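Local coordinates for protein sensor histidine kinase PdtaS (PDB 2YKF) that probably autophosphorylates on histidine when nutrient starvation raises c-di-GMP, starting a two-component signal, and is represented here by its GAF and PAS sensor region, at residues Leu43-Arg48 with Val127-Gln132; Leu200-Arg205 with Ile278-Val283; Thr153-Met158 with Leu265-Ala270. All blocks are in the same frame, centred on the assembly; numbering follows the deposited sequence.

Contact 1 lies in the GAF domain and contact 2 in the PAS-like domain, on opposite sides of the chain's centre, with centres 33 Å apart and nearest atoms about 15 Å apart. Contact 3 comes between them, its centre 19 Å from that of contact 1 and 23 Å from that of contact 2. Its helix 143-161 follows strand 123-131 of contact 1 and touches it through L156, which packs on L128 and R130. Its strand 258-269 neighbours strand 272-282 of contact 2 in the PAS sheet, where L265 meets L279. Along the chain contact 1 closes first; contacts 2 and 3 then interleave. Packing therefore runs from one sensor module to the other.

Contact 1 of 3, residues Leu43-Arg48 with Val127-Gln132; sequences LMWVRR and VLTRHQ
L43 and W45 face T129 and V127 on adjacent antiparallel strands whose local axes come within 4.7 Å, with N-to-C directions 147° apart. Both are hydrogen-bonded pairs: L43 and T129 exchange two backbone N-H...O bonds, and so do W45 and V127, the shortest being W45 N to V127 O at 2.8 Å. Between them M44 and L128 form a non-hydrogen-bonded pair, and L128 CA makes a CH...O contact of 3.2 Å with L43 O.

On the face that carries L43, W45, V127 and T129, the indole edge does the polar work. W45 NE1 donates to T129 OG1 over 3.0 Å, and the hydroxyl oxygen lies almost exactly in the ring plane. T129 chi1 is 53°, which tucks OG1 between its own backbone N and carbonyl carbon and turns it across toward strand 41-47, between the indole and the imidazole of H131. T129 OG1 and H131 NE2 are 2.9 Å apart in a second hydrogen bond. L43 packs against this pair, its CB 3.4 Å from T129 OG1 and its CD2 near H131 NE2. On the other face M44 CB meets L128 CD2 loosely, and W31 of helix 18-38 packs against both residues.

Two bonds thus grip one buried hydroxyl in the GAF sheet, satisfying it and restraining the rotation of the indole and the imidazole.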
ATOM      1  N   LEU A  43      -4.664  15.784  -8.554  1.00 28.11           N
ATOM      2  CA  LEU A  43      -5.806  15.775  -9.411  1.00 28.81           C
ATOM      3  C   LEU A  43      -5.278  15.893 -10.825  1.00 29.06           C
ATOM      4  O   LEU A  43      -4.317  16.559 -11.010  1.00 29.33           O
ATOM      5  CB  LEU A  43      -6.693  16.962  -9.091  1.00 29.44           C
ATOM      6  CG  LEU A  43      -7.843  16.800  -8.098  1.00 33.58           C
ATOM      7  CD1 LEU A  43      -7.532  16.129  -6.849  1.00 36.67           C
ATOM      8  CD2 LEU A  43      -8.449  18.189  -7.813  1.00 31.58           C
ATOM      9  N   MET A  44      -5.936  15.280 -11.798  1.00 26.34           N
ATOM     10  CA  MET A  44      -5.534  15.404 -13.186  1.00 29.44           C
ATOM     11  C   MET A  44      -6.569  16.245 -13.938  1.00 30.32           C
ATOM     12  O   MET A  44      -7.735  15.941 -13.922  1.00 32.04           O
ATOM     13  CB  MET A  44      -5.466  14.046 -13.855  1.00 27.38           C
ATOM     14  CG  MET A  44      -5.038  14.151 -15.329  1.00 31.54           C
ATOM     15  SD  MET A  44      -5.024  12.515 -16.151  1.00 32.15           S
ATOM     16  CE  MET A  44      -3.387  12.081 -15.639  1.00 32.05           C
ATOM     17  N   TRP A  45      -6.099  17.278 -14.627  1.00 31.64           N
ATOM     18  CA  TRP A  45      -7.000  18.221 -15.351  1.00 32.33           C
ATOM     19  C   TRP A  45      -6.720  18.161 -16.827  1.00 32.45           C
ATOM     20  O   TRP A  45      -5.544  18.085 -17.224  1.00 32.11           O
ATOM     21  CB  TRP A  45      -6.716  19.644 -14.893  1.00 31.64           C
ATOM     22  CG  TRP A  45      -7.002  19.838 -13.450  1.00 32.21           C
ATOM     23  CD1 TRP A  45      -6.148  19.755 -12.422  1.00 31.30           C
ATOM     24  CD2 TRP A  45      -8.255  20.170 -12.914  1.00 31.47           C
ATOM     25  NE1 TRP A  45      -6.798  19.989 -11.223  1.00 32.36           N
ATOM     26  CE2 TRP A  45      -8.105  20.272 -11.513  1.00 36.97           C
ATOM     27  CE3 TRP A  45      -9.492  20.454 -13.487  1.00 33.17           C
ATOM     28  CZ2 TRP A  45      -9.175  20.629 -10.661  1.00 35.33           C
ATOM     29  CZ3 TRP A  45     -10.565  20.783 -12.634  1.00 34.22           C
ATOM     30  CH2 TRP A  45     -10.396  20.847 -11.250  1.00 33.56           C
ATOM     31  N   VAL A  46      -7.788  18.119 -17.635  1.00 31.27           N
ATOM     32  CA  VAL A  46      -7.681  18.270 -19.097  1.00 32.75           C
ATOM     33  C   VAL A  46      -8.432  19.566 -19.538  1.00 36.51           C
ATOM     34  O   VAL A  46      -9.180  20.149 -18.721  1.00 35.10           O
ATOM     35  CB  VAL A  46      -8.152  17.034 -19.912  1.00 31.81           C
ATOM     36  CG1 VAL A  46      -7.223  15.759 -19.602  1.00 28.42           C
ATOM     37  CG2 VAL A  46      -9.673  16.692 -19.688  1.00 32.00           C
ATOM     38  N   ARG A  47      -8.183  20.000 -20.785  1.00 37.65           N
ATOM     39  CA  ARG A  47      -8.696  21.289 -21.316  1.00 41.77           C
ATOM     40  C   ARG A  47      -9.436  20.957 -22.569  1.00 42.75           C
ATOM     41  O   ARG A  47      -8.893  20.351 -23.494  1.00 41.92           O
ATOM     42  CB  ARG A  47      -7.532  22.226 -21.645  1.00 42.56           C
ATOM     43  CG  ARG A  47      -7.959  23.568 -22.242  1.00 48.36           C
ATOM     44  CD  ARG A  47      -6.774  24.487 -22.443  1.00 55.39           C
ATOM     45  NE  ARG A  47      -5.992  24.126 -23.637  1.00 59.86           N
ATOM     46  CZ  ARG A  47      -4.961  24.852 -24.109  1.00 62.81           C
ATOM     47  NH1 ARG A  47      -4.587  25.971 -23.486  1.00 60.62           N
ATOM     48  NH2 ARG A  47      -4.303  24.468 -25.209  1.00 59.94           N
ATOM     49  N   ARG A  48     -10.718  21.283 -22.605  1.00 44.86           N
ATOM     50  CA  ARG A  48     -11.491  20.944 -23.790  1.00 46.64           C
ATOM     51  C   ARG A  48     -11.203  21.973 -24.883  1.00 48.39           C
ATOM     52  O   ARG A  48     -10.471  22.934 -24.647  1.00 46.45           O
ATOM     53  CB  ARG A  48     -12.981  21.003 -23.489  1.00 47.79           C
ATOM     54  CG  ARG A  48     -13.392  20.813 -22.075  1.00 49.82           C
ATOM     55  CD  ARG A  48     -14.715  21.573 -21.863  1.00 56.83           C
ATOM     56  NE  ARG A  48     -15.823  20.654 -21.709  1.00 60.80           N
ATOM     57  CZ  ARG A  48     -17.106  20.996 -21.686  1.00 60.31           C
ATOM     58  NH1 ARG A  48     -17.480  22.257 -21.857  1.00 58.79           N
ATOM     59  NH2 ARG A  48     -18.018  20.047 -21.507  1.00 61.22           N
ATOM     60  N   VAL A 127      -2.695  18.500 -16.929  1.00 29.27           N
ATOM     61  CA  VAL A 127      -1.986  19.145 -15.827  1.00 29.12           C
ATOM     62  C   VAL A 127      -2.382  18.522 -14.466  1.00 30.20           C
ATOM     63  O   VAL A 127      -3.549  18.266 -14.228  1.00 33.30           O
ATOM     64  CB  VAL A 127      -2.316  20.651 -15.790  1.00 30.76           C
ATOM     65  CG1 VAL A 127      -1.658  21.282 -14.615  1.00 27.81           C
ATOM     66  CG2 VAL A 127      -1.787  21.292 -17.086  1.00 32.34           C
ATOM     67  N   LEU A 128      -1.412  18.297 -13.603  1.00 29.92           N
ATOM     68  CA  LEU A 128      -1.644  17.730 -12.274  1.00 30.89           C
ATOM     69  C   LEU A 128      -1.661  18.846 -11.346  1.00 32.21           C
ATOM     70  O   LEU A 128      -0.784  19.711 -11.442  1.00 32.91           O
ATOM     71  CB  LEU A 128      -0.431  16.865 -11.882  1.00 29.48           C
ATOM     72  CG  LEU A 128      -0.134  15.663 -12.816  1.00 27.82           C
ATOM     73  CD1 LEU A 128       1.011  14.875 -12.235  1.00 32.64           C
ATOM     74  CD2 LEU A 128      -1.350  14.749 -12.903  1.00 29.57           C
ATOM     75  N   THR A 129      -2.611  18.865 -10.422  1.00 31.26           N
ATOM     76  CA  THR A 129      -2.427  19.736  -9.236  1.00 32.54           C
ATOM     77  C   THR A 129      -2.125  18.876  -8.024  1.00 34.34           C
ATOM     78  O   THR A 129      -2.747  17.795  -7.855  1.00 32.47           O
ATOM     79  CB  THR A 129      -3.663  20.629  -8.999  1.00 32.46           C
ATOM     80  OG1 THR A 129      -4.861  19.806  -8.946  1.00 35.02           O
ATOM     81  CG2 THR A 129      -3.764  21.722 -10.183  1.00 32.77           C
ATOM     82  N   ARG A 130      -1.132  19.301  -7.239  1.00 33.00           N
ATOM     83  CA  ARG A 130      -0.738  18.628  -6.020  1.00 34.72           C
ATOM     84  C   ARG A 130      -1.317  19.378  -4.777  1.00 35.16           C
ATOM     85  O   ARG A 130      -1.228  20.615  -4.695  1.00 35.69           O
ATOM     86  CB  ARG A 130       0.792  18.585  -5.957  1.00 34.46           C
ATOM     87  CG  ARG A 130       1.438  17.907  -4.752  1.00 39.00           C
ATOM     88  CD  ARG A 130       3.011  17.950  -4.885  1.00 43.23           C
ATOM     89  NE  ARG A 130       3.771  17.454  -3.693  1.00 46.74           N
ATOM     90  CZ  ARG A 130       5.093  17.170  -3.682  1.00 48.04           C
ATOM     91  NH1 ARG A 130       5.834  17.301  -4.786  1.00 46.51           N
ATOM     92  NH2 ARG A 130       5.684  16.722  -2.572  1.00 47.70           N
ATOM     93  N   HIS A 131      -1.932  18.663  -3.840  1.00 32.74           N
ATOM     94  CA  HIS A 131      -2.525  19.320  -2.684  1.00 33.38           C
ATOM     95  C   HIS A 131      -2.025  18.581  -1.483  1.00 34.84           C
ATOM     96  O   HIS A 131      -1.993  17.335  -1.496  1.00 32.00           O
ATOM     97  CB  HIS A 131      -4.030  19.190  -2.749  1.00 34.71           C
ATOM     98  CG  HIS A 131      -4.636  19.609  -4.056  1.00 36.90           C
ATOM     99  ND1 HIS A 131      -5.531  20.653  -4.156  1.00 40.92           N
ATOM    100  CD2 HIS A 131      -4.554  19.063  -5.294  1.00 38.60           C
ATOM    101  CE1 HIS A 131      -5.944  20.754  -5.413  1.00 43.11           C
ATOM    102  NE2 HIS A 131      -5.377  19.788  -6.118  1.00 38.89           N
ATOM    103  N   GLN A 132      -1.598  19.292  -0.447  1.00 34.50           N
ATOM    104  CA  GLN A 132      -1.088  18.615   0.707  1.00 38.36           C
ATOM    105  C   GLN A 132      -1.297  19.405   1.972  1.00 39.58           C
ATOM    106  O   GLN A 132      -1.617  20.591   1.886  1.00 39.84           O
ATOM    107  CB  GLN A 132       0.389  18.319   0.488  1.00 38.92           C
ATOM    108  CG  GLN A 132       1.308  19.535   0.543  1.00 46.00           C
ATOM    109  CD  GLN A 132       2.717  19.186   0.053  1.00 52.74           C
ATOM    110  OE1 GLN A 132       3.367  18.262   0.571  1.00 51.68           O
ATOM    111  NE2 GLN A 132       3.179  19.911  -0.956  1.00 56.26           N
TER

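Contact 2 of 3, residues Leu200-Arg205 with Ile278-Val283; sequences LSAYHR and ILIRDV
A202 and Y203 receive the tip of I280 in the apolar part of this contact. I280 CD1 lies 3.7 Å from A202 CB and the same distance from Y203 CE1, so a single methyl touches both neighbours on the helix. With chi1 of -180° and an extended chi2, the I280 chain reaches straight out from the strand toward the helix. The small methyl of A202 lets the backbones come close here: its CA is 5.4 Å from that of D282, and its CB also rests 4.2 Å from D282 CB. Y203 leaves the helix pointing away from the strand, but its ring swings back to meet I280 obliquely.

Helix 197-205 here covers one side of the PAS sheet, crossing strand 272-282 at 55° by the short segments. That strand is the middle one in the five-stranded antiparallel order 2-1-5-4-3 of the PAS fold, with strands 183-186 and 258-269 flanking it. I280 also packs on V260 and L262 of the latter, while Y203 reaches L217 of helix 217-221 and bonds through OH to T221.

The two ionisable side chains touch, but not through both charged ends: the carboxylate oxygen of D282 lies against the aliphatic part of R205. R205 CG passes 3.4 Å from D282 OD2, with the two side chains nearly at right angles, but R205 NE stays 5.3 Å from that oxygen. At this distance the opposite charges may attract without forming a salt bridge. Each group finds its partner elsewhere: D282 OD1 bonds T284 OG1, and the guanidinium of R205 makes a salt bridge to D71 of the second subunit, which also accepts a hydrogen bond from H204 ND1.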
ATOM      1  N   LEU A 200      15.849  -2.446   3.938  1.00 28.18           N
ATOM      2  CA  LEU A 200      16.964  -3.089   4.685  1.00 28.55           C
ATOM      3  C   LEU A 200      16.429  -4.366   5.356  1.00 27.29           C
ATOM      4  O   LEU A 200      17.133  -5.389   5.433  1.00 27.77           O
ATOM      5  CB  LEU A 200      17.471  -2.182   5.809  1.00 30.26           C
ATOM      6  CG  LEU A 200      18.806  -1.426   5.827  1.00 42.06           C
ATOM      7  CD1 LEU A 200      18.598   0.113   5.838  1.00 47.02           C
ATOM      8  CD2 LEU A 200      19.578  -1.882   7.084  1.00 48.78           C
ATOM      9  N   SER A 201      15.225  -4.280   5.910  1.00 26.27           N
ATOM     10  CA  SER A 201      14.535  -5.481   6.465  1.00 26.04           C
ATOM     11  C   SER A 201      14.451  -6.622   5.429  1.00 25.11           C
ATOM     12  O   SER A 201      14.905  -7.726   5.693  1.00 24.67           O
ATOM     13  CB  SER A 201      13.126  -5.100   7.014  1.00 25.51           C
ATOM     14  OG  SER A 201      13.386  -4.444   8.244  1.00 28.30           O
ATOM     15  N   ALA A 202      13.964  -6.311   4.238  1.00 23.31           N
ATOM     16  CA  ALA A 202      13.863  -7.310   3.234  1.00 25.51           C
ATOM     17  C   ALA A 202      15.243  -7.882   2.900  1.00 25.78           C
ATOM     18  O   ALA A 202      15.403  -9.100   2.809  1.00 24.86           O
ATOM     19  CB  ALA A 202      13.164  -6.742   1.975  1.00 23.70           C
ATOM     20  N   TYR A 203      16.244  -7.024   2.699  1.00 25.62           N
ATOM     21  CA  TYR A 203      17.620  -7.565   2.395  1.00 25.86           C
ATOM     22  C   TYR A 203      18.167  -8.416   3.541  1.00 27.03           C
ATOM     23  O   TYR A 203      18.897  -9.378   3.283  1.00 26.19           O
ATOM     24  CB  TYR A 203      18.622  -6.431   2.052  1.00 25.87           C
ATOM     25  CG  TYR A 203      18.639  -6.154   0.548  1.00 26.75           C
ATOM     26  CD1 TYR A 203      17.581  -5.442  -0.089  1.00 26.18           C
ATOM     27  CD2 TYR A 203      19.650  -6.662  -0.243  1.00 30.29           C
ATOM     28  CE1 TYR A 203      17.564  -5.250  -1.486  1.00 29.49           C
ATOM     29  CE2 TYR A 203      19.633  -6.483  -1.664  1.00 29.51           C
ATOM     30  CZ  TYR A 203      18.626  -5.784  -2.260  1.00 31.01           C
ATOM     31  OH  TYR A 203      18.654  -5.629  -3.631  1.00 31.40           O
ATOM     32  N   HIS A 204      17.857  -8.076   4.800  1.00 27.31           N
ATOM     33  CA  HIS A 204      18.272  -8.976   5.917  1.00 28.57           C
ATOM     34  C   HIS A 204      17.605 -10.355   5.849  1.00 28.82           C
ATOM     35  O   HIS A 204      18.264 -11.391   6.041  1.00 30.18           O
ATOM     36  CB  HIS A 204      17.948  -8.363   7.309  1.00 29.47           C
ATOM     37  CG  HIS A 204      18.752  -7.172   7.632  1.00 32.04           C
ATOM     38  ND1 HIS A 204      18.317  -6.198   8.501  1.00 38.21           N
ATOM     39  CD2 HIS A 204      19.979  -6.778   7.195  1.00 40.46           C
ATOM     40  CE1 HIS A 204      19.223  -5.235   8.562  1.00 40.75           C
ATOM     41  NE2 HIS A 204      20.246  -5.569   7.780  1.00 40.67           N
ATOM     42  N   ARG A 205      16.317 -10.384   5.551  1.00 26.59           N
ATOM     43  CA  ARG A 205      15.627 -11.673   5.440  1.00 26.15           C
ATOM     44  C   ARG A 205      16.265 -12.448   4.309  1.00 28.87           C
ATOM     45  O   ARG A 205      16.310 -13.681   4.363  1.00 26.33           O
ATOM     46  CB  ARG A 205      14.116 -11.476   5.125  1.00 26.16           C
ATOM     47  CG  ARG A 205      13.294 -10.840   6.277  1.00 27.54           C
ATOM     48  CD  ARG A 205      13.669 -11.626   7.681  1.00 29.33           C
ATOM     49  NE  ARG A 205      13.803 -10.472   8.442  1.00 43.86           N
ATOM     50  CZ  ARG A 205      14.828  -9.893   8.985  1.00 31.53           C
ATOM     51  NH1 ARG A 205      15.958 -10.463   9.479  1.00 32.90           N
ATOM     52  NH2 ARG A 205      14.492  -8.719   9.287  1.00 36.58           N
ATOM     53  N   ILE A 278      14.203   1.729  -6.794  1.00 27.97           N
ATOM     54  CA  ILE A 278      13.828   0.366  -6.733  1.00 26.89           C
ATOM     55  C   ILE A 278      12.856   0.220  -5.581  1.00 25.74           C
ATOM     56  O   ILE A 278      13.155   0.590  -4.425  1.00 25.89           O
ATOM     57  CB  ILE A 278      15.068  -0.564  -6.552  1.00 28.41           C
ATOM     58  CG1 ILE A 278      16.015  -0.387  -7.780  1.00 34.87           C
ATOM     59  CG2 ILE A 278      14.672  -2.066  -6.371  1.00 27.58           C
ATOM     60  CD1 ILE A 278      17.194  -1.254  -7.740  1.00 42.24           C
ATOM     61  N   LEU A 279      11.719  -0.384  -5.875  1.00 24.09           N
ATOM     62  CA  LEU A 279      10.765  -0.705  -4.780  1.00 26.04           C
ATOM     63  C   LEU A 279      10.857  -2.185  -4.503  1.00 26.64           C
ATOM     64  O   LEU A 279      11.074  -2.985  -5.412  1.00 27.65           O
ATOM     65  CB  LEU A 279       9.355  -0.350  -5.186  1.00 26.15           C
ATOM     66  CG  LEU A 279       9.231   1.030  -5.856  1.00 29.14           C
ATOM     67  CD1 LEU A 279       7.778   1.119  -6.298  1.00 30.00           C
ATOM     68  CD2 LEU A 279       9.554   2.089  -4.862  1.00 31.67           C
ATOM     69  N   ILE A 280      10.803  -2.542  -3.236  1.00 27.11           N
ATOM     70  CA  ILE A 280      10.930  -3.958  -2.853  1.00 25.68           C
ATOM     71  C   ILE A 280       9.886  -4.328  -1.837  1.00 24.68           C
ATOM     72  O   ILE A 280       9.549  -3.541  -0.983  1.00 23.07           O
ATOM     73  CB  ILE A 280      12.364  -4.295  -2.371  1.00 27.04           C
ATOM     74  CG1 ILE A 280      12.504  -5.787  -1.979  1.00 26.69           C
ATOM     75  CG2 ILE A 280      12.810  -3.399  -1.232  1.00 27.26           C
ATOM     76  CD1 ILE A 280      13.978  -6.128  -1.571  1.00 28.07           C
ATOM     77  N   ARG A 281       9.311  -5.531  -1.973  1.00 24.41           N
ATOM     78  CA  ARG A 281       8.338  -5.950  -0.978  1.00 23.35           C
ATOM     79  C   ARG A 281       8.714  -7.378  -0.580  1.00 24.76           C
ATOM     80  O   ARG A 281       8.806  -8.228  -1.448  1.00 26.09           O
ATOM     81  CB  ARG A 281       6.932  -5.992  -1.570  1.00 22.81           C
ATOM     82  CG  ARG A 281       5.920  -6.397  -0.466  1.00 24.88           C
ATOM     83  CD  ARG A 281       4.456  -6.562  -0.918  1.00 28.75           C
ATOM     84  NE  ARG A 281       3.693  -6.668   0.337  1.00 36.38           N
ATOM     85  CZ  ARG A 281       2.435  -7.132   0.461  1.00 41.28           C
ATOM     86  NH1 ARG A 281       1.720  -7.475  -0.629  1.00 35.07           N
ATOM     87  NH2 ARG A 281       1.868  -7.149   1.687  1.00 40.73           N
ATOM     88  N   ASP A 282       8.951  -7.622   0.699  1.00 25.70           N
ATOM     89  CA  ASP A 282       9.109  -9.004   1.199  1.00 27.99           C
ATOM     90  C   ASP A 282       7.789  -9.762   1.108  1.00 27.23           C
ATOM     91  O   ASP A 282       6.792  -9.485   1.816  1.00 26.39           O
ATOM     92  CB  ASP A 282       9.674  -8.958   2.621  1.00 28.85           C
ATOM     93  CG  ASP A 282       9.896 -10.368   3.212  1.00 36.29           C
ATOM     94  OD1 ASP A 282       9.445 -11.340   2.570  1.00 35.22           O
ATOM     95  OD2 ASP A 282      10.529 -10.474   4.300  1.00 35.21           O
ATOM     96  N   VAL A 283       7.710 -10.705   0.202  1.00 26.19           N
ATOM     97  CA  VAL A 283       6.470 -11.456   0.098  1.00 26.04           C
ATOM     98  C   VAL A 283       6.593 -12.947   0.589  1.00 26.95           C
ATOM     99  O   VAL A 283       5.877 -13.812   0.147  1.00 25.85           O
ATOM    100  CB  VAL A 283       5.900 -11.396  -1.318  1.00 25.31           C
ATOM    101  CG1 VAL A 283       5.551  -9.944  -1.675  1.00 29.28           C
ATOM    102  CG2 VAL A 283       6.894 -11.969  -2.321  1.00 24.42           C
TER

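Contact 3 of 3, residues Thr153-Met158 with Leu265-Ala270; sequences TDLLRM and LPLVVA
M158 and L267 mark the tight part of the contact, where helix 143-161 lies across strand 258-269 at 65° by the short segments. The M158 chain runs out extended; CG and SD run along the strand, and the turn at chi3 (77°) carries CE across it, to P266 O at 3.6 Å. Its SD takes a weak hydrogen bond from V268 N at 3.5 Å and stands 3.8 Å from L267 CA. M158 CG approaches V268 O to 3.3 Å. One turn back, L155 CD2 packs on L267 CD2 at 3.8 Å and, more loosely, on L265 CD2. L37 and L33 of helix 18-38 close in on L155 and L265 respectively, with F164 touching both M158 and L265.

Toward solvent the grip changes character. R157 lays one face of its guanidinium over V269 CG1, which sits beneath the centre of the group, 3.4 Å from CZ. The bent arginine chain is steadied by a salt bridge from NH1 to E161, whose other oxygen takes A270 N. At the neighbouring turn D154 OD2 merely grazes L267 CD1, 4.0 Å away.

Another side of helix 143-161 packs on the GAF sheet, so the helix is wedged between the two sensor modules; such helix-on-sheet packing forms part of the GAF-PAS interface of this tandem sensor region.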
ATOM      1  N   THR A 153       9.907  14.423  -6.875  1.00 29.62           N
ATOM      2  CA  THR A 153      10.343  15.514  -7.756  1.00 31.72           C
ATOM      3  C   THR A 153      10.961  15.000  -9.049  1.00 30.04           C
ATOM      4  O   THR A 153      10.673  15.535 -10.111  1.00 29.99           O
ATOM      5  CB  THR A 153      11.331  16.405  -7.030  1.00 31.96           C
ATOM      6  OG1 THR A 153      10.654  16.976  -5.923  1.00 34.16           O
ATOM      7  CG2 THR A 153      11.816  17.595  -7.959  1.00 36.01           C
ATOM      8  N   ASP A 154      11.814  13.971  -8.962  1.00 30.43           N
ATOM      9  CA  ASP A 154      12.367  13.329 -10.159  1.00 29.80           C
ATOM     10  C   ASP A 154      11.287  12.795 -11.088  1.00 30.01           C
ATOM     11  O   ASP A 154      11.392  12.930 -12.307  1.00 28.04           O
ATOM     12  CB  ASP A 154      13.292  12.168  -9.774  1.00 30.57           C
ATOM     13  CG  ASP A 154      14.597  12.632  -9.193  1.00 36.94           C
ATOM     14  OD1 ASP A 154      14.966  13.793  -9.486  1.00 39.59           O
ATOM     15  OD2 ASP A 154      15.237  11.859  -8.431  1.00 40.76           O
ATOM     16  N   LEU A 155      10.230  12.164 -10.539  1.00 28.65           N
ATOM     17  CA  LEU A 155       9.182  11.628 -11.427  1.00 27.38           C
ATOM     18  C   LEU A 155       8.356  12.751 -12.007  1.00 28.10           C
ATOM     19  O   LEU A 155       7.889  12.628 -13.105  1.00 27.57           O
ATOM     20  CB  LEU A 155       8.201  10.691 -10.661  1.00 25.87           C
ATOM     21  CG  LEU A 155       8.888   9.524  -9.965  1.00 30.50           C
ATOM     22  CD1 LEU A 155       7.779   8.827  -9.112  1.00 32.91           C
ATOM     23  CD2 LEU A 155       9.500   8.611 -11.043  1.00 31.05           C
ATOM     24  N   LEU A 156       8.071  13.789 -11.215  1.00 29.22           N
ATOM     25  CA  LEU A 156       7.290  14.938 -11.730  1.00 29.96           C
ATOM     26  C   LEU A 156       8.027  15.575 -12.937  1.00 30.77           C
ATOM     27  O   LEU A 156       7.416  15.959 -13.935  1.00 31.39           O
ATOM     28  CB  LEU A 156       7.133  15.935 -10.601  1.00 30.30           C
ATOM     29  CG  LEU A 156       5.957  15.599  -9.663  1.00 32.49           C
ATOM     30  CD1 LEU A 156       5.983  16.534  -8.493  1.00 35.72           C
ATOM     31  CD2 LEU A 156       4.589  15.650 -10.376  1.00 30.88           C
ATOM     32  N   ARG A 157       9.341  15.615 -12.858  1.00 31.47           N
ATOM     33  CA  ARG A 157      10.157  16.090 -14.008  1.00 35.06           C
ATOM     34  C   ARG A 157      10.042  15.162 -15.235  1.00 33.09           C
ATOM     35  O   ARG A 157       9.837  15.625 -16.343  1.00 31.73           O
ATOM     36  CB  ARG A 157      11.625  16.376 -13.576  1.00 32.95           C
ATOM     37  CG  ARG A 157      12.659  16.265 -14.678  1.00 42.90           C
ATOM     38  CD  ARG A 157      13.079  17.603 -15.320  1.00 54.25           C
ATOM     39  NE  ARG A 157      14.212  18.225 -14.622  1.00 62.34           N
ATOM     40  CZ  ARG A 157      15.188  18.947 -15.196  1.00 66.69           C
ATOM     41  NH1 ARG A 157      15.228  19.132 -16.526  1.00 68.82           N
ATOM     42  NH2 ARG A 157      16.152  19.468 -14.432  1.00 66.82           N
ATOM     43  N   MET A 158      10.093  13.843 -15.023  1.00 32.27           N
ATOM     44  CA  MET A 158       9.841  12.904 -16.090  1.00 30.70           C
ATOM     45  C   MET A 158       8.446  13.021 -16.677  1.00 31.53           C
ATOM     46  O   MET A 158       8.269  12.875 -17.926  1.00 31.31           O
ATOM     47  CB  MET A 158      10.093  11.480 -15.521  1.00 30.93           C
ATOM     48  CG  MET A 158      11.577  11.269 -15.358  1.00 31.84           C
ATOM     49  SD  MET A 158      12.047   9.679 -14.685  1.00 34.97           S
ATOM     50  CE  MET A 158      11.824   8.705 -16.140  1.00 33.46           C
ATOM     51  N   LEU A 265      12.704   1.379 -11.664  1.00 28.97           N
ATOM     52  CA  LEU A 265      12.247   2.596 -12.371  1.00 29.84           C
ATOM     53  C   LEU A 265      13.486   3.401 -12.679  1.00 28.53           C
ATOM     54  O   LEU A 265      14.145   3.865 -11.774  1.00 28.26           O
ATOM     55  CB  LEU A 265      11.415   3.485 -11.443  1.00 30.51           C
ATOM     56  CG  LEU A 265      10.055   2.978 -11.182  1.00 38.74           C
ATOM     57  CD1 LEU A 265      10.252   2.230  -9.846  1.00 35.78           C
ATOM     58  CD2 LEU A 265       9.129   4.218 -11.047  1.00 38.01           C
ATOM     59  N   PRO A 266      13.886   3.454 -13.942  1.00 31.32           N
ATOM     60  CA  PRO A 266      15.063   4.267 -14.266  1.00 30.36           C
ATOM     61  C   PRO A 266      14.699   5.769 -14.105  1.00 29.84           C
ATOM     62  O   PRO A 266      13.545   6.157 -14.348  1.00 30.66           O
ATOM     63  CB  PRO A 266      15.343   3.909 -15.726  1.00 32.11           C
ATOM     64  CG  PRO A 266      14.059   3.415 -16.284  1.00 35.37           C
ATOM     65  CD  PRO A 266      13.275   2.810 -15.118  1.00 32.27           C
ATOM     66  N   LEU A 267      15.623   6.593 -13.630  1.00 28.40           N
ATOM     67  CA  LEU A 267      15.290   8.006 -13.486  1.00 29.92           C
ATOM     68  C   LEU A 267      16.155   8.797 -14.432  1.00 30.92           C
ATOM     69  O   LEU A 267      17.375   8.535 -14.515  1.00 28.29           O
ATOM     70  CB  LEU A 267      15.512   8.468 -12.082  1.00 29.91           C
ATOM     71  CG  LEU A 267      14.733   7.680 -11.007  1.00 30.58           C
ATOM     72  CD1 LEU A 267      15.247   8.103  -9.719  1.00 29.83           C
ATOM     73  CD2 LEU A 267      13.272   8.022 -11.072  1.00 25.41           C
ATOM     74  N   VAL A 268      15.530   9.748 -15.128  1.00 32.47           N
ATOM     75  CA  VAL A 268      16.186  10.472 -16.256  1.00 36.66           C
ATOM     76  C   VAL A 268      15.838  11.962 -16.176  1.00 38.61           C
ATOM     77  O   VAL A 268      14.677  12.338 -15.886  1.00 37.04           O
ATOM     78  CB  VAL A 268      15.677   9.945 -17.624  1.00 36.08           C
ATOM     79  CG1 VAL A 268      16.301  10.720 -18.835  1.00 40.98           C
ATOM     80  CG2 VAL A 268      15.958   8.468 -17.761  1.00 39.35           C
ATOM     81  N   VAL A 269      16.852  12.781 -16.472  1.00 41.87           N
ATOM     82  CA  VAL A 269      16.743  14.250 -16.660  1.00 44.94           C
ATOM     83  C   VAL A 269      17.336  14.622 -17.997  1.00 45.27           C
ATOM     84  O   VAL A 269      18.498  14.274 -18.306  1.00 45.06           O
ATOM     85  CB  VAL A 269      17.580  15.014 -15.633  1.00 45.68           C
ATOM     86  CG1 VAL A 269      17.499  16.542 -15.911  1.00 45.70           C
ATOM     87  CG2 VAL A 269      17.158  14.656 -14.204  1.00 44.89           C
ATOM     88  N   ALA A 270      16.522  15.278 -18.822  1.00 47.23           N
ATOM     89  CA  ALA A 270      17.013  15.941 -20.037  1.00 47.42           C
ATOM     90  C   ALA A 270      17.833  14.961 -20.883  1.00 47.63           C
ATOM     91  O   ALA A 270      18.964  15.254 -21.280  1.00 47.22           O
ATOM     92  CB  ALA A 270      17.848  17.185 -19.630  1.00 47.89           C
TER